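Prolyl oligopeptidase (Novosphingobium capsulatum, PDB 1YR2) probably cleaves oligopeptides after proline, and far less readily after alanine, as a serine endopeptidase of the S9A family. Local coordinates at residues 414-426 with 434-447. Numbering follows the deposited sequence.
Sequences GRPGDRHAYLSFS and VLALDPATAKTTPW
Leu-435 O takes the amide of Leu-423 at 2.9 Å (N to O) and is also approached by Tyr-422 CA at 3.2 Å, a CA-H...O contact. Leu-435 N returns a bond to Leu-423 O, and Ala-421 and Leu-437 exchange a second pair, so 421-426 and 434-438 run antiparallel as the two middle strands of a four-stranded beta-propeller blade, between 408-413 and 443-446. The Ala-421 pair is uneven: Leu-437 N reaches Ala-421 O almost straight (174°) but from well above the carbonyl plane, whereas the reverse N-H is bent.

On the face bearing Tyr-422, Val-434 and Ala-436, Tyr-422 turns its ring edge to the face of Trp-447 in a T-shaped pair, with planes at 67° and Tyr-422 CE1 lying 3.6 Å from Trp-447 NE1. With CG anti to the carbonyl carbon (chi1 -56°), the Tyr-422 ring is carried across to Trp-447, and Val-434 CG1 reaches it obliquely; its OH is hydrogen-bonded to Arg-116, and Pro-114 touches both aromatic side chains. Were Trp-447 replaced by an alanine, the CE1 edge of Tyr-422 would probably lose its aromatic face, and a gap would be likely to open beside Pro-114.

On the face bearing Ala-421, Leu-423, Leu-435 and Leu-437 the contacts are apolar: Leu-437 CD2 packs on Ala-421 CB, Leu-423 CD2 touches Thr-444 CG2 (4.1 Å), and Leu-435 CD1 meets Phe-425 CB at 3.8 Å. At the end of strand 434-438, Asp-438 OD1 accepts from Ala-440 N in an Asx turn and also from a water whose O lies 2.6 Å from that OD1, while Pro-439 CD sits 3.2 Å from Arg-419 O.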
loop_
_atom_site.group_PDB
_atom_site.type_symbol
_atom_site.label_atom_id
_atom_site.label_comp_id
_atom_site.label_asym_id
_atom_site.label_seq_id
_atom_site.Cartn_x
_atom_site.Cartn_y
_atom_site.Cartn_z
ATOM N N GLY A 414 21.958 -1.639 -2.448
ATOM C CA GLY A 414 23.187 -2.197 -2.980
ATOM C C GLY A 414 23.870 -1.101 -3.781
ATOM O O GLY A 414 23.353 -0.001 -3.933
ATOM N N ARG A 415 25.070 -1.396 -4.210
ATOM C CA ARG A 415 25.916 -0.432 -4.890
ATOM C C ARG A 415 26.566 -1.144 -6.096
ATOM O O ARG A 415 26.839 -2.353 -6.056
ATOM C CB ARG A 415 27.034 -0.004 -3.934
ATOM C CG ARG A 415 26.629 0.877 -2.796
ATOM C CD ARG A 415 27.814 1.219 -1.887
ATOM N NE ARG A 415 28.445 0.014 -1.310
ATOM C CZ ARG A 415 29.675 -0.008 -0.767
ATOM N NH1 ARG A 415 30.410 1.105 -0.726
ATOM N NH2 ARG A 415 30.184 -1.131 -0.255
ATOM N N PRO A 416 26.883 -0.387 -7.126
ATOM C CA PRO A 416 27.676 -0.921 -8.216
ATOM C C PRO A 416 29.011 -1.424 -7.672
ATOM O O PRO A 416 29.598 -0.805 -6.812
ATOM C CB PRO A 416 27.906 0.297 -9.116
ATOM C CG PRO A 416 26.894 1.224 -8.799
ATOM C CD PRO A 416 26.530 1.033 -7.341
ATOM N N GLY A 417 29.463 -2.562 -8.133
ATOM C CA GLY A 417 30.725 -3.107 -7.662
ATOM C C GLY A 417 30.641 -3.871 -6.342
ATOM O O GLY A 417 31.617 -4.444 -5.954
ATOM N N ASP A 418 29.503 -3.825 -5.642
ATOM C CA ASP A 418 29.299 -4.542 -4.386
ATOM C C ASP A 418 28.540 -5.854 -4.682
ATOM O O ASP A 418 27.490 -5.824 -5.344
ATOM C CB ASP A 418 28.487 -3.630 -3.448
ATOM C CG ASP A 418 28.416 -4.128 -2.025
ATOM O OD1 ASP A 418 28.539 -5.352 -1.779
ATOM O OD2 ASP A 418 28.210 -3.322 -1.070
ATOM N N ARG A 419 29.002 -6.975 -4.140
ATOM C CA ARG A 419 28.358 -8.271 -4.359
ATOM C C ARG A 419 27.154 -8.550 -3.445
ATOM O O ARG A 419 26.450 -9.506 -3.664
ATOM C CB ARG A 419 29.381 -9.388 -4.210
ATOM C CG ARG A 419 29.835 -9.678 -2.777
ATOM C CD ARG A 419 31.164 -10.401 -2.747
ATOM N NE ARG A 419 31.840 -10.354 -1.449
ATOM C CZ ARG A 419 32.868 -11.139 -1.122
ATOM N NH1 ARG A 419 33.351 -12.026 -1.995
ATOM N NH2 ARG A 419 33.432 -11.042 0.080
ATOM N N HIS A 420 26.932 -7.715 -2.431
ATOM C CA HIS A 420 25.832 -7.881 -1.479
ATOM C C HIS A 420 24.773 -6.865 -1.864
ATOM O O HIS A 420 25.036 -5.646 -1.915
ATOM C CB HIS A 420 26.294 -7.639 -0.040
ATOM C CG HIS A 420 27.284 -8.645 0.436
ATOM N ND1 HIS A 420 27.041 -10.004 0.374
ATOM C CD2 HIS A 420 28.550 -8.504 0.891
ATOM C CE1 HIS A 420 28.114 -10.656 0.798
ATOM N NE2 HIS A 420 29.034 -9.765 1.132
ATOM N N ALA A 421 23.613 -7.369 -2.239
ATOM C CA ALA A 421 22.440 -6.524 -2.439
ATOM C C ALA A 421 21.257 -7.042 -1.616
ATOM O O ALA A 421 21.325 -8.116 -1.030
ATOM C CB ALA A 421 22.092 -6.461 -3.918
ATOM N N TYR A 422 20.192 -6.264 -1.552
ATOM C CA TYR A 422 19.034 -6.540 -0.680
ATOM C C TYR A 422 17.777 -6.075 -1.400
ATOM O O TYR A 422 17.816 -5.086 -2.131
ATOM C CB TYR A 422 19.173 -5.802 0.650
ATOM C CG TYR A 422 20.470 -6.171 1.315
ATOM C CD1 TYR A 422 20.563 -7.306 2.112
ATOM C CD2 TYR A 422 21.648 -5.482 1.003
ATOM C CE1 TYR A 422 21.801 -7.713 2.675
ATOM C CE2 TYR A 422 22.872 -5.868 1.523
ATOM C CZ TYR A 422 22.947 -6.993 2.345
ATOM O OH TYR A 422 24.164 -7.365 2.840
ATOM N N LEU A 423 16.680 -6.784 -1.179
ATOM C CA LEU A 423 15.386 -6.509 -1.804
ATOM C C LEU A 423 14.314 -6.640 -0.728
ATOM O O LEU A 423 14.312 -7.617 0.025
ATOM C CB LEU A 423 15.160 -7.545 -2.930
ATOM C CG LEU A 423 13.936 -7.540 -3.811
ATOM C CD1 LEU A 423 13.854 -6.217 -4.515
ATOM C CD2 LEU A 423 14.111 -8.563 -4.918
ATOM N N SER A 424 13.392 -5.688 -0.659
ATOM C CA SER A 424 12.284 -5.741 0.270
ATOM C C SER A 424 11.086 -6.466 -0.386
ATOM O O SER A 424 10.696 -6.140 -1.500
ATOM C CB SER A 424 11.921 -4.321 0.718
ATOM O OG SER A 424 10.830 -4.390 1.617
ATOM N N PHE A 425 10.520 -7.446 0.306
ATOM C CA PHE A 425 9.471 -8.319 -0.253
ATOM C C PHE A 425 8.338 -8.446 0.763
ATOM O O PHE A 425 8.569 -8.667 1.991
ATOM C CB PHE A 425 10.050 -9.672 -0.571
ATOM C CG PHE A 425 9.055 -10.662 -1.067
ATOM C CD1 PHE A 425 8.651 -10.641 -2.370
ATOM C CD2 PHE A 425 8.517 -11.603 -0.218
ATOM C CE1 PHE A 425 7.750 -11.580 -2.844
ATOM C CE2 PHE A 425 7.564 -12.535 -0.676
ATOM C CZ PHE A 425 7.198 -12.533 -1.981
ATOM N N SER A 426 7.097 -8.421 0.281
ATOM C CA SER A 426 5.963 -8.694 1.156
ATOM C C SER A 426 4.871 -9.429 0.390
ATOM O O SER A 426 4.853 -9.441 -0.870
ATOM C CB SER A 426 5.449 -7.405 1.759
ATOM O OG SER A 426 4.615 -6.751 0.820
ATOM N N VAL A 434 13.359 -8.038 4.540
ATOM C CA VAL A 434 14.537 -7.876 3.708
ATOM C C VAL A 434 15.102 -9.238 3.288
ATOM O O VAL A 434 15.402 -10.083 4.139
ATOM C CB VAL A 434 15.613 -7.052 4.484
ATOM C CG1 VAL A 434 16.918 -6.994 3.677
ATOM C CG2 VAL A 434 15.078 -5.636 4.830
ATOM N N LEU A 435 15.208 -9.472 1.986
ATOM C CA LEU A 435 15.917 -10.607 1.407
ATOM C C LEU A 435 17.308 -10.215 0.949
ATOM O O LEU A 435 17.507 -9.102 0.447
ATOM C CB LEU A 435 15.172 -11.113 0.167
ATOM C CG LEU A 435 13.709 -11.512 0.391
ATOM C CD1 LEU A 435 13.115 -11.871 -1.008
ATOM C CD2 LEU A 435 13.573 -12.643 1.389
ATOM N N ALA A 436 18.253 -11.151 1.018
ATOM C CA ALA A 436 19.577 -10.909 0.462
ATOM C C ALA A 436 19.460 -11.279 -1.014
ATOM O O ALA A 436 18.784 -12.258 -1.363
ATOM C CB ALA A 436 20.644 -11.769 1.152
ATOM N N LEU A 437 20.030 -10.443 -1.867
ATOM C CA LEU A 437 20.036 -10.639 -3.305
ATOM C C LEU A 437 21.471 -10.760 -3.761
ATOM O O LEU A 437 22.275 -9.912 -3.470
ATOM C CB LEU A 437 19.361 -9.444 -3.994
ATOM C CG LEU A 437 19.508 -9.317 -5.494
ATOM C CD1 LEU A 437 18.772 -10.433 -6.191
ATOM C CD2 LEU A 437 19.017 -7.917 -5.920
ATOM N N ASP A 438 21.799 -11.832 -4.473
ATOM C CA ASP A 438 23.105 -11.962 -5.115
ATOM C C ASP A 438 22.917 -11.457 -6.529
ATOM O O ASP A 438 22.260 -12.083 -7.344
ATOM C CB ASP A 438 23.544 -13.419 -5.130
ATOM C CG ASP A 438 24.912 -13.611 -5.786
ATOM O OD1 ASP A 438 25.428 -12.675 -6.415
ATOM O OD2 ASP A 438 25.512 -14.681 -5.732
ATOM N N PRO A 439 23.442 -10.294 -6.834
ATOM C CA PRO A 439 23.139 -9.683 -8.128
ATOM C C PRO A 439 23.749 -10.453 -9.287
ATOM O O PRO A 439 23.142 -10.415 -10.336
ATOM C CB PRO A 439 23.640 -8.237 -7.958
ATOM C CG PRO A 439 24.651 -8.302 -6.990
ATOM C CD PRO A 439 24.327 -9.452 -6.023
ATOM N N ALA A 440 24.829 -11.209 -9.091
ATOM C CA ALA A 440 25.451 -11.987 -10.181
ATOM C C ALA A 440 24.599 -13.169 -10.601
ATOM O O ALA A 440 24.683 -13.607 -11.724
ATOM C CB ALA A 440 26.844 -12.487 -9.744
ATOM N N THR A 441 23.797 -13.731 -9.692
ATOM C CA THR A 441 22.923 -14.854 -10.048
ATOM C C THR A 441 21.421 -14.497 -10.062
ATOM O O THR A 441 20.603 -15.308 -10.481
ATOM C CB THR A 441 23.111 -15.971 -9.066
ATOM O OG1 THR A 441 22.755 -15.500 -7.760
ATOM C CG2 THR A 441 24.601 -16.346 -8.922
ATOM N N ALA A 442 21.078 -13.312 -9.546
ATOM C CA ALA A 442 19.711 -12.821 -9.478
ATOM C C ALA A 442 18.872 -13.750 -8.590
ATOM O O ALA A 442 17.713 -14.009 -8.869
ATOM C CB ALA A 442 19.126 -12.682 -10.895
ATOM N N LYS A 443 19.468 -14.209 -7.491
ATOM C CA LYS A 443 18.786 -15.075 -6.540
ATOM C C LYS A 443 18.677 -14.432 -5.162
ATOM O O LYS A 443 19.621 -13.837 -4.643
ATOM C CB LYS A 443 19.547 -16.384 -6.400
ATOM C CG LYS A 443 19.521 -17.328 -7.623
ATOM C CD LYS A 443 20.317 -18.612 -7.296
ATOM C CE LYS A 443 19.935 -19.813 -8.189
ATOM N NZ LYS A 443 19.884 -19.415 -9.638
ATOM N N THR A 444 17.505 -14.558 -4.575
ATOM C CA THR A 444 17.273 -14.099 -3.226
ATOM C C THR A 444 17.375 -15.257 -2.269
ATOM O O THR A 444 17.087 -16.396 -2.609
ATOM C CB THR A 444 15.928 -13.408 -3.087
ATOM O OG1 THR A 444 14.853 -14.278 -3.484
ATOM C CG2 THR A 444 15.858 -12.186 -4.018
ATOM N N THR A 445 17.783 -14.919 -1.058
ATOM C CA THR A 445 17.889 -15.827 0.061
ATOM C C THR A 445 17.524 -15.030 1.292
ATOM O O THR A 445 17.511 -13.791 1.278
ATOM C CB THR A 445 19.345 -16.359 0.257
ATOM O OG1 THR A 445 20.267 -15.274 0.219
ATOM C CG2 THR A 445 19.793 -17.210 -0.837
ATOM N N PRO A 446 17.245 -15.707 2.380
ATOM C CA PRO A 446 16.981 -14.988 3.644
ATOM C C PRO A 446 18.145 -14.163 4.159
ATOM O O PRO A 446 19.294 -14.549 4.027
ATOM C CB PRO A 446 16.619 -16.129 4.621
ATOM C CG PRO A 446 16.188 -17.232 3.720
ATOM C CD PRO A 446 17.062 -17.163 2.496
ATOM N N TRP A 447 17.843 -13.013 4.762
ATOM C CA TRP A 447 18.834 -12.212 5.444
ATOM C C TRP A 447 18.595 -12.374 6.953
ATOM O O TRP A 447 18.609 -13.490 7.465
ATOM C CB TRP A 447 18.760 -10.757 4.937
ATOM C CG TRP A 447 19.873 -9.901 5.439
ATOM C CD1 TRP A 447 21.226 -10.164 5.327
ATOM C CD2 TRP A 447 19.772 -8.665 6.182
ATOM N NE1 TRP A 447 21.946 -9.182 5.956
ATOM C CE2 TRP A 447 21.090 -8.260 6.498
ATOM C CE3 TRP A 447 18.707 -7.858 6.600
ATOM C CZ2 TRP A 447 21.366 -7.079 7.205
ATOM C CZ3 TRP A 447 18.960 -6.692 7.315
ATOM C CH2 TRP A 447 20.299 -6.319 7.620
HETATM O O HOH W 1 27.509 -11.064 -6.610
#